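Local structure of DNA repair protein RAD14 (Saccharomyces cerevisiae, 5A39) at residues H8-M13 against C26-K31. The protein takes part in nucleotide excision repair, binding damaged DNA specifically through the zinc-containing DNA-binding domain that forms this chain and being required for the incision step. Sequence-based numbering, arbitrary orientation.
Sequences HINIEM and CKQCSK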
loop_
_atom_site.group_PDB
_atom_site.type_symbol
_atom_site.label_atom_id
_atom_site.label_comp_id
_atom_site.label_asym_id
_atom_site.label_seq_id
_atom_site.Cartn_x
_atom_site.Cartn_y
_atom_site.Cartn_z
ATOM N N HIS B 8 -17.891 -13.315 38.180
ATOM C CA HIS B 8 -17.886 -12.616 39.453
ATOM C C HIS B 8 -17.380 -13.500 40.573
ATOM O O HIS B 8 -17.664 -13.253 41.735
ATOM C CB HIS B 8 -19.292 -12.155 39.814
ATOM C CG HIS B 8 -19.984 -11.396 38.729
ATOM N ND1 HIS B 8 -19.572 -10.150 38.316
ATOM C CD2 HIS B 8 -21.078 -11.692 37.995
ATOM C CE1 HIS B 8 -20.373 -9.719 37.361
ATOM N NE2 HIS B 8 -21.297 -10.636 37.148
ATOM N N ILE B 9 -16.627 -14.528 40.223
ATOM C CA ILE B 9 -16.189 -15.529 41.190
ATOM C C ILE B 9 -14.679 -15.651 41.168
ATOM O O ILE B 9 -14.027 -15.566 42.196
ATOM C CB ILE B 9 -16.810 -16.905 40.856
ATOM C CG1 ILE B 9 -18.304 -16.912 41.175
ATOM C CG2 ILE B 9 -16.138 -18.029 41.632
ATOM C CD1 ILE B 9 -19.105 -17.940 40.401
ATOM N N ASN B 10 -14.138 -15.895 39.983
ATOM C CA ASN B 10 -12.725 -16.164 39.819
ATOM C C ASN B 10 -11.900 -14.911 39.994
ATOM O O ASN B 10 -12.365 -13.818 39.695
ATOM C CB ASN B 10 -12.425 -16.822 38.462
ATOM C CG ASN B 10 -12.357 -18.355 38.555
ATOM O OD1 ASN B 10 -11.924 -18.931 39.563
ATOM N ND2 ASN B 10 -12.779 -19.021 37.491
ATOM N N ILE B 11 -10.686 -15.099 40.507
ATOM C CA ILE B 11 -9.766 -14.027 40.761
ATOM C C ILE B 11 -8.541 -14.074 39.796
ATOM O O ILE B 11 -7.981 -13.020 39.539
ATOM C CB ILE B 11 -9.420 -14.078 42.307
ATOM C CG1 ILE B 11 -9.778 -12.766 42.958
ATOM C CG2 ILE B 11 -8.008 -14.584 42.680
ATOM C CD1 ILE B 11 -11.279 -12.684 43.151
ATOM N N GLU B 12 -8.166 -15.258 39.260
ATOM C CA GLU B 12 -7.118 -15.414 38.207
ATOM C C GLU B 12 -7.647 -15.146 36.823
ATOM O O GLU B 12 -8.425 -15.947 36.293
ATOM C CB GLU B 12 -6.597 -16.847 38.075
ATOM C CG GLU B 12 -6.113 -17.532 39.320
ATOM C CD GLU B 12 -5.012 -16.770 39.935
ATOM O OE1 GLU B 12 -4.346 -16.069 39.141
ATOM O OE2 GLU B 12 -4.834 -16.871 41.182
ATOM N N MET B 13 -7.170 -14.083 36.192
ATOM C CA MET B 13 -7.646 -13.720 34.884
ATOM C C MET B 13 -6.858 -14.423 33.821
ATOM O O MET B 13 -5.782 -14.939 34.082
ATOM C CB MET B 13 -7.547 -12.226 34.684
ATOM C CG MET B 13 -8.296 -11.414 35.731
ATOM S SD MET B 13 -10.011 -11.937 35.932
ATOM C CE MET B 13 -10.429 -11.118 37.451
ATOM N N CYS B 26 -11.655 -14.400 33.009
ATOM C CA CYS B 26 -10.870 -15.592 33.259
ATOM C C CYS B 26 -10.971 -16.600 32.135
ATOM O O CYS B 26 -11.854 -16.528 31.302
ATOM C CB CYS B 26 -11.252 -16.227 34.589
ATOM S SG CYS B 26 -12.793 -17.148 34.566
ATOM N N LYS B 27 -10.041 -17.539 32.118
ATOM C CA LYS B 27 -9.935 -18.498 31.044
ATOM C C LYS B 27 -11.239 -19.223 30.787
ATOM O O LYS B 27 -11.620 -19.426 29.648
ATOM C CB LYS B 27 -8.821 -19.494 31.354
ATOM C CG LYS B 27 -8.711 -20.645 30.376
ATOM C CD LYS B 27 -7.998 -20.242 29.100
ATOM C CE LYS B 27 -6.516 -20.556 29.178
ATOM N NZ LYS B 27 -5.906 -20.657 27.826
ATOM N N GLN B 28 -11.919 -19.623 31.848
ATOM C CA GLN B 28 -13.119 -20.427 31.723
ATOM C C GLN B 28 -14.254 -19.668 31.080
ATOM O O GLN B 28 -14.961 -20.197 30.242
ATOM C CB GLN B 28 -13.543 -20.937 33.093
ATOM C CG GLN B 28 -14.708 -21.902 33.079
ATOM C CD GLN B 28 -14.919 -22.557 34.417
ATOM O OE1 GLN B 28 -14.181 -22.309 35.359
ATOM N NE2 GLN B 28 -15.925 -23.403 34.506
ATOM N N CYS B 29 -14.427 -18.420 31.481
ATOM C CA CYS B 29 -15.487 -17.582 30.947
ATOM C C CYS B 29 -15.207 -17.139 29.530
ATOM O O CYS B 29 -16.121 -16.889 28.765
ATOM C CB CYS B 29 -15.712 -16.371 31.836
ATOM S SG CYS B 29 -16.942 -16.645 33.112
ATOM N N SER B 30 -13.940 -17.048 29.169
ATOM C CA SER B 30 -13.595 -16.723 27.805
ATOM C C SER B 30 -13.960 -17.891 26.918
ATOM O O SER B 30 -14.312 -17.699 25.767
ATOM C CB SER B 30 -12.112 -16.416 27.674
ATOM O OG SER B 30 -11.358 -17.600 27.740
ATOM N N LYS B 31 -13.876 -19.108 27.444
ATOM C CA LYS B 31 -14.276 -20.270 26.635
ATOM C C LYS B 31 -15.806 -20.377 26.573
ATOM O O LYS B 31 -16.380 -20.716 25.541
ATOM C CB LYS B 31 -13.748 -21.585 27.229
ATOM C CG LYS B 31 -12.244 -21.695 27.372
ATOM C CD LYS B 31 -11.551 -21.697 26.010
ATOM C CE LYS B 31 -10.131 -21.067 26.020
ATOM N NZ LYS B 31 -9.487 -21.182 24.654
#
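The side-chain amide of N10 donates a hydrogen bond to the sulfur of C26, with ND2 3.5 Å from SG. The N-H...S angle of 152° makes this a fairly straight approach, and the sulfur sits 19° out of the amide plane. The aliphatic base of N10 supports the same partner, its CB being 3.9 Å from C26 SG. On the other side of the amide, Q28 OE1 stands 4.2 Å from N10 ND2, a distance that marks proximity rather than a bond; the two side chains cross at about a right angle. Next to this, the backbone carbonyl O of E12 meets C26 CB at 3.3 Å. The CA atoms of M13 and C26, 4.1 Å apart, are the nearest such pair between 8-13 and 26-31. C26 and C29, together with C4 and C7, bind the zinc in a four-cysteine zinc finger of the XPA family, so the N10 bond is a second-shell contact to a metal ligand, and it probably draws some negative charge off the thiolate. With an alanine here in place of N10 the ND2 donor is gone, and the zinc-bound sulfur of C26 would probably be left without this N-H to share its charge. C26 is also the N-cap residue of helix 27-31. Its SG, set between the backbone N and the carbonyl carbon (chi1 77°), is thereby brought to the zinc and within range of the N10 amide. The first turn is held by two hydrogen bonds, one backbone to backbone from S30 N to C26 O at 3.0 Å, the other from the S30 hydroxyl OG to the K27 carbonyl O at 2.7 Å. On the loop side, backbone hydrogen bonding between N10 and C4 ties 8-13 to another zinc ligand, while M13 packs on H18 of helix 15-19.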